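Local coordinates for arabinan endo-1,5-alpha-l-arabinosidase A (PDB 1GYH), which cleaves the alpha-1,5-arabinofuranosyl bonds of linear arabinan, releasing almost exclusively arabinotriose, and so takes part in plant cell wall degradation, at residues Gly149-Lys155 with Glu168-Lys174; Phe206-Gly210 with Tyr220-Val224; Asp111-Val115 with Leu160-Ala164. All coordinates share one frame; numbering follows the deposited sequence.

Contact 1. Residues Gly149-Lys155 with Glu168-Lys174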
loop_
_atom_site.group_PDB
_atom_site.type_symbol
_atom_site.label_atom_id
_atom_site.label_comp_id
_atom_site.label_asym_id
_atom_site.label_seq_id
_atom_site.Cartn_x
_atom_site.Cartn_y
_atom_site.Cartn_z
ATOM N N GLY A 149 16.985 0.291 4.243
ATOM C CA GLY A 149 17.593 -0.366 3.079
ATOM C C GLY A 149 16.600 -0.733 1.956
ATOM O O GLY A 149 16.900 -1.588 1.088
ATOM N N GLY A 150 15.434 -0.097 1.982
ATOM C CA GLY A 150 14.453 -0.125 0.908
ATOM C C GLY A 150 13.359 -1.197 0.937
ATOM O O GLY A 150 12.896 -1.632 1.997
ATOM N N LEU A 151 12.980 -1.647 -0.271
ATOM C CA LEU A 151 11.789 -2.461 -0.464
ATOM C C LEU A 151 12.176 -3.908 -0.725
ATOM O O LEU A 151 13.110 -4.190 -1.465
ATOM C CB LEU A 151 10.925 -1.886 -1.584
ATOM C CG LEU A 151 10.708 -0.387 -1.615
ATOM C CD1 LEU A 151 9.726 0.032 -2.714
ATOM C CD2 LEU A 151 10.204 0.136 -0.214
ATOM N N LYS A 152 11.455 -4.816 -0.084
ATOM C CA LYS A 152 11.756 -6.233 -0.097
ATOM C C LYS A 152 10.558 -7.072 -0.531
ATOM O O LYS A 152 9.406 -6.649 -0.436
ATOM C CB LYS A 152 12.157 -6.750 1.304
ATOM C CG LYS A 152 13.338 -6.050 2.017
ATOM C CD LYS A 152 14.649 -6.455 1.471
ATOM C CE LYS A 152 15.862 -5.961 2.330
ATOM N NZ LYS A 152 17.124 -6.239 1.579
ATOM N N LEU A 153 10.862 -8.278 -0.985
ATOM C CA LEU A 153 9.883 -9.255 -1.420
ATOM C C LEU A 153 10.217 -10.592 -0.827
ATOM O O LEU A 153 11.348 -11.028 -0.929
ATOM C CB LEU A 153 9.922 -9.373 -2.968
ATOM C CG LEU A 153 8.873 -10.268 -3.605
ATOM C CD1 LEU A 153 7.538 -9.524 -3.734
ATOM C CD2 LEU A 153 9.345 -10.868 -4.995
ATOM N N PHE A 154 9.267 -11.287 -0.215
ATOM C CA PHE A 154 9.549 -12.616 0.295
ATOM C C PHE A 154 8.404 -13.552 0.053
ATOM O O PHE A 154 7.264 -13.128 -0.068
ATOM C CB PHE A 154 9.959 -12.655 1.811
ATOM C CG PHE A 154 8.851 -12.297 2.764
ATOM C CD1 PHE A 154 8.626 -10.967 3.102
ATOM C CD2 PHE A 154 8.049 -13.272 3.338
ATOM C CE1 PHE A 154 7.600 -10.606 3.929
ATOM C CE2 PHE A 154 7.002 -12.902 4.223
ATOM C CZ PHE A 154 6.791 -11.563 4.505
ATOM N N LYS A 155 8.729 -14.834 -0.007
ATOM C CA LYS A 155 7.711 -15.858 -0.257
ATOM C C LYS A 155 6.863 -16.216 0.986
ATOM O O LYS A 155 7.397 -16.450 2.099
ATOM C CB LYS A 155 8.357 -17.089 -0.866
ATOM C CG LYS A 155 7.342 -18.092 -1.460
ATOM C CD LYS A 155 8.055 -19.009 -2.505
ATOM C CE LYS A 155 8.553 -20.260 -1.957
ATOM N NZ LYS A 155 9.314 -21.082 -3.054
ATOM N N GLU A 168 12.767 -17.338 1.440
ATOM C CA GLU A 168 13.297 -16.775 0.194
ATOM C C GLU A 168 12.955 -15.310 0.055
ATOM O O GLU A 168 11.766 -14.927 -0.024
ATOM C CB GLU A 168 12.736 -17.528 -1.044
ATOM C CG GLU A 168 13.457 -17.184 -2.352
ATOM C CD GLU A 168 12.873 -17.858 -3.603
ATOM O OE1 GLU A 168 12.294 -18.976 -3.465
ATOM O OE2 GLU A 168 13.012 -17.246 -4.713
ATOM N N TRP A 169 14.003 -14.488 -0.031
ATOM C CA TRP A 169 13.889 -13.049 -0.076
ATOM C C TRP A 169 14.577 -12.469 -1.287
ATOM O O TRP A 169 15.573 -13.003 -1.735
ATOM C CB TRP A 169 14.607 -12.446 1.168
ATOM C CG TRP A 169 13.799 -12.609 2.451
ATOM C CD1 TRP A 169 13.440 -13.786 3.040
ATOM C CD2 TRP A 169 13.219 -11.562 3.270
ATOM N NE1 TRP A 169 12.708 -13.536 4.174
ATOM C CE2 TRP A 169 12.542 -12.189 4.327
ATOM C CE3 TRP A 169 13.200 -10.167 3.204
ATOM C CZ2 TRP A 169 11.855 -11.473 5.324
ATOM C CZ3 TRP A 169 12.536 -9.447 4.221
ATOM C CH2 TRP A 169 11.875 -10.101 5.246
ATOM N N HIS A 170 14.095 -11.318 -1.719
ATOM C CA HIS A 170 14.679 -10.522 -2.785
ATOM C C HIS A 170 14.535 -9.021 -2.529
ATOM O O HIS A 170 13.441 -8.514 -2.190
ATOM C CB HIS A 170 14.011 -10.853 -4.183
ATOM C CG HIS A 170 14.068 -12.305 -4.538
ATOM N ND1 HIS A 170 15.166 -12.879 -5.153
ATOM C CD2 HIS A 170 13.201 -13.315 -4.298
ATOM C CE1 HIS A 170 14.972 -14.181 -5.263
ATOM N NE2 HIS A 170 13.776 -14.466 -4.778
ATOM N N SER A 171 15.612 -8.280 -2.739
ATOM C CA SER A 171 15.509 -6.828 -2.785
ATOM C C SER A 171 14.911 -6.404 -4.140
ATOM O O SER A 171 15.293 -6.966 -5.168
ATOM C CB SER A 171 16.881 -6.172 -2.606
ATOM O OG SER A 171 17.445 -6.521 -1.330
ATOM N N ILE A 172 14.002 -5.447 -4.144
ATOM C CA ILE A 172 13.336 -5.004 -5.378
ATOM C C ILE A 172 13.524 -3.521 -5.698
ATOM O O ILE A 172 13.514 -3.144 -6.860
ATOM C CB ILE A 172 11.822 -5.456 -5.432
ATOM C CG1 ILE A 172 10.978 -4.866 -4.273
ATOM C CG2 ILE A 172 11.748 -7.010 -5.505
ATOM C CD1 ILE A 172 9.448 -5.154 -4.300
ATOM N N ALA A 173 13.709 -2.652 -4.680
ATOM C CA ALA A 173 14.007 -1.254 -4.940
ATOM C C ALA A 173 14.752 -0.665 -3.746
ATOM O O ALA A 173 14.448 -1.017 -2.622
ATOM C CB ALA A 173 12.763 -0.448 -5.200
ATOM N N LYS A 174 15.653 0.268 -4.025
ATOM C CA LYS A 174 16.540 0.859 -3.001
ATOM C C LYS A 174 16.991 2.237 -3.435
ATOM O O LYS A 174 17.121 2.515 -4.649
ATOM C CB LYS A 174 17.810 -0.010 -2.805
ATOM C CG LYS A 174 17.646 -1.444 -2.308
ATOM C CD LYS A 174 19.055 -2.063 -2.161
ATOM C CE LYS A 174 19.224 -3.494 -2.543
ATOM N NZ LYS A 174 20.706 -3.891 -2.586
HETATM O O HOH W 1 10.064 -17.045 2.749
HETATM O O HOH W 2 11.619 -20.807 -1.965
#
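F154 and W169, paired on one face of the sheet, are swung side by side by their first torsions: CG of F154 sits between its own backbone N and carbonyl carbon (chi1 68°), while CG of W169 lies opposite its carbonyl carbon (chi1 -76°). The F154 ring makes an offset stack with the six-membered ring of W169, planes 19° apart. F154 CB rests over the indole face, 3.6 Å from W169 CE2. K152, on the same face of the sheet, crosses W169 at about a right angle, and its NZ reaches S171 OG, a hydrogen bond of 2.9 Å. On the other face L151 CD1 meets A173 CB at 4.0 Å; L153 CB also packs against CG2 of I172, the residue at the bulge. Backbone hydrogen bonds join the antiparallel strands, among them L151 N to A173 O at 2.8 Å. Between L151 and K152 the register slips by one residue, a beta bulge that lets I172 N reach L151 O at 3.1 Å. Beyond the stack K155 NZ and E168 OE1 form a long salt bridge of 3.7 Å, with a water between them; K155 NZ also bonds Q139. The other carboxylate oxygen, E168 OE2, lying in the plane of the H170 ring, accepts from H170 NE2 through its anti lone pair, 2.9 Å away, which should help fix the imidazole's rotation. Together these strands are the outer antiparallel pair of a four-stranded blade in the five-bladed beta-propeller of this family 43 hydrolase.

Contact 2. Residues Phe206-Gly210 with Tyr220-Val224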
loop_
_atom_site.group_PDB
_atom_site.type_symbol
_atom_site.label_atom_id
_atom_site.label_comp_id
_atom_site.label_asym_id
_atom_site.label_seq_id
_atom_site.Cartn_x
_atom_site.Cartn_y
_atom_site.Cartn_z
ATOM N N PHE A 206 5.112 -0.261 -8.555
ATOM C CA PHE A 206 4.884 1.119 -8.229
ATOM C C PHE A 206 5.500 1.414 -6.825
ATOM O O PHE A 206 5.443 0.581 -5.946
ATOM C CB PHE A 206 3.370 1.417 -8.149
ATOM C CG PHE A 206 2.611 1.155 -9.437
ATOM C CD1 PHE A 206 2.466 2.138 -10.386
ATOM C CD2 PHE A 206 2.035 -0.080 -9.678
ATOM C CE1 PHE A 206 1.795 1.882 -11.584
ATOM C CE2 PHE A 206 1.354 -0.328 -10.885
ATOM C CZ PHE A 206 1.218 0.655 -11.803
ATOM N N ALA A 207 6.033 2.610 -6.650
ATOM C CA ALA A 207 6.609 3.045 -5.381
ATOM C C ALA A 207 6.432 4.537 -5.211
ATOM O O ALA A 207 6.317 5.295 -6.182
ATOM C CB ALA A 207 8.111 2.681 -5.323
ATOM N N SER A 208 6.387 4.952 -3.936
ATOM C CA SER A 208 6.250 6.350 -3.575
ATOM C C SER A 208 7.632 6.910 -3.227
ATOM O O SER A 208 8.357 6.317 -2.447
ATOM C CB SER A 208 5.249 6.482 -2.416
ATOM O OG SER A 208 3.912 6.149 -2.797
ATOM N N TRP A 209 7.993 8.041 -3.828
ATOM C CA TRP A 209 9.249 8.734 -3.556
ATOM C C TRP A 209 8.945 10.051 -2.845
ATOM O O TRP A 209 7.878 10.679 -3.045
ATOM C CB TRP A 209 10.017 9.038 -4.860
ATOM C CG TRP A 209 10.923 7.932 -5.403
ATOM C CD1 TRP A 209 11.026 6.629 -4.969
ATOM C CD2 TRP A 209 11.810 8.035 -6.525
ATOM N NE1 TRP A 209 11.946 5.946 -5.735
ATOM C CE2 TRP A 209 12.448 6.789 -6.683
ATOM C CE3 TRP A 209 12.151 9.071 -7.402
ATOM C CZ2 TRP A 209 13.397 6.551 -7.680
ATOM C CZ3 TRP A 209 13.094 8.828 -8.414
ATOM C CH2 TRP A 209 13.705 7.589 -8.536
ATOM N N GLY A 210 9.876 10.479 -2.002
ATOM C CA GLY A 210 9.806 11.791 -1.380
ATOM C C GLY A 210 9.070 11.774 -0.043
ATOM O O GLY A 210 8.888 10.692 0.553
ATOM N N TYR A 220 5.863 14.131 -2.080
ATOM C CA TYR A 220 5.400 12.760 -2.340
ATOM C C TYR A 220 4.882 12.634 -3.799
ATOM O O TYR A 220 4.123 13.463 -4.271
ATOM C CB TYR A 220 4.261 12.398 -1.397
ATOM C CG TYR A 220 4.139 10.990 -0.852
ATOM C CD1 TYR A 220 5.230 10.290 -0.365
ATOM C CD2 TYR A 220 2.887 10.409 -0.698
ATOM C CE1 TYR A 220 5.100 9.021 0.181
ATOM C CE2 TYR A 220 2.735 9.125 -0.134
ATOM C CZ TYR A 220 3.854 8.450 0.325
ATOM O OH TYR A 220 3.752 7.195 0.916
ATOM N N HIS A 221 5.345 11.598 -4.474
ATOM C CA HIS A 221 4.915 11.286 -5.866
ATOM C C HIS A 221 5.155 9.820 -6.198
ATOM O O HIS A 221 5.747 9.080 -5.403
ATOM C CB HIS A 221 5.628 12.199 -6.875
ATOM C CG HIS A 221 7.116 12.009 -6.953
ATOM N ND1 HIS A 221 7.983 12.463 -5.982
ATOM C CD2 HIS A 221 7.890 11.437 -7.912
ATOM C CE1 HIS A 221 9.230 12.178 -6.339
ATOM N NE2 HIS A 221 9.199 11.581 -7.523
ATOM N N LEU A 222 4.676 9.390 -7.375
ATOM C CA LEU A 222 4.753 7.983 -7.778
ATOM C C LEU A 222 5.694 7.768 -8.956
ATOM O O LEU A 222 5.664 8.519 -9.934
ATOM C CB LEU A 222 3.375 7.474 -8.165
ATOM C CG LEU A 222 2.298 7.454 -7.079
ATOM C CD1 LEU A 222 0.965 6.965 -7.643
ATOM C CD2 LEU A 222 2.738 6.505 -5.948
ATOM N N VAL A 223 6.500 6.726 -8.822
ATOM C CA VAL A 223 7.391 6.217 -9.845
ATOM C C VAL A 223 7.093 4.737 -10.097
ATOM O O VAL A 223 6.384 4.058 -9.309
ATOM C CB VAL A 223 8.907 6.359 -9.474
ATOM C CG1 VAL A 223 9.270 7.829 -9.317
ATOM C CG2 VAL A 223 9.281 5.570 -8.255
ATOM N N VAL A 224 7.620 4.246 -11.228
ATOM C CA VAL A 224 7.335 2.875 -11.683
ATOM C C VAL A 224 8.559 2.240 -12.376
ATOM O O VAL A 224 9.379 2.933 -12.987
ATOM C CB VAL A 224 6.063 2.871 -12.673
ATOM C CG1 VAL A 224 6.404 3.482 -14.012
ATOM C CG2 VAL A 224 5.540 1.464 -12.881
#
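This is the loop-side end of the beta hairpin formed by strands 202-209 and 221-227, in a propeller blade that reaches the active site. V223 and W209 carry one face of it: the valine crosses the indole at about a right angle, with CG2 over the five-membered ring and CG1 3.7 Å from W209 CE3. H221 turns its ring so that W209 CB lies over one face, 3.6 Å from H221 CE1; chi1 of 65° folds the imidazole back toward the tryptophan. On the opposite face S208 CB abuts Y220 CE1 at 3.6 Å, and F206 receives V224 CG2 over its ring, 4.0 Å from F206 CE1. G210 O lies in the plane of the Y220 ring, at its edge. Four backbone bonds tie A207 to V223 and W209 to H221, the shortest being W209 N to H221 O at 2.9 Å. Y220 OH is hydrogen-bonded to E192, the probable proton donor, and S208 OG accepts the backbone N-H of H262, a probable calcium ligand. The hairpin lies between strands 191-199 and 248-251 of its own sheet, while F206, Y220 and L222 pack against strand 257-268 of the next.

Contact 3. Residues Asp111-Val115 with Leu160-Ala164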
loop_
_atom_site.group_PDB
_atom_site.type_symbol
_atom_site.label_atom_id
_atom_site.label_comp_id
_atom_site.label_asym_id
_atom_site.label_seq_id
_atom_site.Cartn_x
_atom_site.Cartn_y
_atom_site.Cartn_z
ATOM N N ASP A 111 -7.754 -12.294 14.041
ATOM C CA ASP A 111 -6.333 -11.946 13.901
ATOM C C ASP A 111 -5.499 -13.216 13.940
ATOM O O ASP A 111 -5.740 -14.091 14.750
ATOM C CB ASP A 111 -5.887 -11.013 15.040
ATOM C CG ASP A 111 -4.514 -10.427 14.817
ATOM O OD1 ASP A 111 -4.112 -10.202 13.641
ATOM O OD2 ASP A 111 -3.768 -10.135 15.768
ATOM N N LYS A 112 -4.507 -13.275 13.074
ATOM C CA LYS A 112 -3.595 -14.387 12.962
ATOM C C LYS A 112 -2.175 -14.010 13.428
ATOM O O LYS A 112 -1.263 -14.847 13.410
ATOM C CB LYS A 112 -3.596 -14.872 11.493
ATOM C CG LYS A 112 -5.014 -15.221 10.945
ATOM C CD LYS A 112 -5.679 -16.316 11.724
ATOM C CE LYS A 112 -7.074 -16.625 11.209
ATOM N NZ LYS A 112 -7.686 -17.778 11.897
ATOM N N GLY A 113 -1.986 -12.744 13.853
ATOM C CA GLY A 113 -0.713 -12.300 14.426
ATOM C C GLY A 113 0.332 -11.777 13.431
ATOM O O GLY A 113 0.030 -11.345 12.299
ATOM N N ILE A 114 1.586 -11.813 13.870
ATOM C CA ILE A 114 2.670 -11.176 13.194
ATOM C C ILE A 114 3.222 -12.030 12.058
ATOM O O ILE A 114 3.669 -13.155 12.276
ATOM C CB ILE A 114 3.811 -10.841 14.195
ATOM C CG1 ILE A 114 3.297 -9.812 15.242
ATOM C CG2 ILE A 114 5.026 -10.370 13.447
ATOM C CD1 ILE A 114 4.272 -9.645 16.408
ATOM N N VAL A 115 3.200 -11.453 10.862
ATOM C CA VAL A 115 3.792 -12.051 9.664
ATOM C C VAL A 115 5.297 -11.807 9.658
ATOM O O VAL A 115 6.087 -12.718 9.498
ATOM C CB VAL A 115 3.174 -11.461 8.378
ATOM C CG1 VAL A 115 3.776 -12.107 7.133
ATOM C CG2 VAL A 115 1.611 -11.606 8.357
ATOM N N LEU A 160 -0.668 -18.183 4.033
ATOM C CA LEU A 160 -0.432 -16.742 3.858
ATOM C C LEU A 160 -0.290 -15.936 5.182
ATOM O O LEU A 160 -0.514 -14.705 5.198
ATOM C CB LEU A 160 -1.487 -16.090 2.971
ATOM C CG LEU A 160 -1.890 -16.830 1.693
ATOM C CD1 LEU A 160 -2.898 -16.012 0.927
ATOM C CD2 LEU A 160 -0.743 -17.138 0.823
ATOM N N THR A 161 0.135 -16.595 6.255
ATOM C CA THR A 161 0.290 -15.885 7.550
ATOM C C THR A 161 1.727 -15.668 8.029
ATOM O O THR A 161 1.928 -14.909 8.972
ATOM C CB THR A 161 -0.508 -16.598 8.665
ATOM O OG1 THR A 161 0.024 -17.907 8.873
ATOM C CG2 THR A 161 -1.980 -16.810 8.253
ATOM N N ARG A 162 2.695 -16.359 7.421
ATOM C CA ARG A 162 4.098 -16.228 7.787
ATOM C C ARG A 162 4.996 -16.463 6.563
ATOM O O ARG A 162 4.543 -17.054 5.570
ATOM C CB ARG A 162 4.484 -17.251 8.888
ATOM C CG ARG A 162 4.490 -16.624 10.372
ATOM C CD ARG A 162 3.374 -17.111 11.084
ATOM N NE ARG A 162 3.079 -16.695 12.464
ATOM C CZ ARG A 162 2.054 -15.919 12.816
ATOM N NH1 ARG A 162 1.347 -15.268 11.882
ATOM N NH2 ARG A 162 1.749 -15.743 14.112
ATOM N N PRO A 163 6.272 -16.073 6.646
ATOM C CA PRO A 163 7.237 -16.427 5.579
ATOM C C PRO A 163 7.293 -17.945 5.363
ATOM O O PRO A 163 7.252 -18.698 6.351
ATOM C CB PRO A 163 8.577 -15.906 6.113
ATOM C CG PRO A 163 8.171 -14.792 7.116
ATOM C CD PRO A 163 6.905 -15.293 7.735
ATOM N N ALA A 164 7.328 -18.392 4.099
ATOM C CA ALA A 164 7.569 -19.797 3.795
ATOM C C ALA A 164 8.924 -20.179 4.378
ATOM O O ALA A 164 9.802 -19.333 4.451
ATOM C CB ALA A 164 7.558 -20.036 2.267
#
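R162 reaches over to the backbone of K112 and makes the hydrogen bonds of this contact. NH1 donates to K112 O at 3.1 Å, approaching from above the carbonyl plane, and NH2 adds a weak bond to the same oxygen at 3.2 Å. NH1 is also held within its own segment: T161 O, in the guanidinium plane, accepts from it at 3.0 Å along a fairly straight N-H line of 161°. The side chain doubles back through a bend at chi2 (107°), so the guanidinium returns over the chain to meet T161 O and K112 O together. One nitrogen thus bridges the carbonyls of the two segments, which should fix the turn of the flat group.

A second polar approach is electrostatic, without a hydrogen bond. I114 O stands over the centre of one guanidinium face, 3.2 Å from R162 CZ, a position in which the carbonyl oxygen probably feels the positive charge.

The remaining contacts are weaker: a CA-H...O contact from V115 CA to T161 O, and van der Waals touches of V115 CG2 on T161 O at 3.4 Å and of P163 CD on V115 O at 3.2 Å. At the other end of the contact K112 CB meets T161 CG2 at 4.1 Å.

Residues 111-115 lie on strand 110-118, the outermost of its sheet, paired with strand 90-97; the chain turns a corner at V115. The 160-164 loop leaves strand 151-155 and returns as strand 169-173, so this surface contact joins two sheets, and L160 packs on strand 63-72.

Along the chain contacts 1 and 3 interleave, since residues 160-164 lie in the connection between the two strands of contact 1, whereas contact 2 follows both. Contacts 1 and 3 have centres about 17 Å apart and touch: K155 O probably accepts the A164 N-H, and F154 packs on P163 and V115. Contacts 1 and 2, with centres about 16 Å apart, belong to different four-stranded sheets and meet where L151 CD1 packs on A207 CB. Contacts 2 and 3 lie on opposite sides of the chain's centre, about 27 Å between centres, without touching. Contact 1 therefore links three blades of the propeller, its own, that of strand 110-118 and that of the hairpin beside E192.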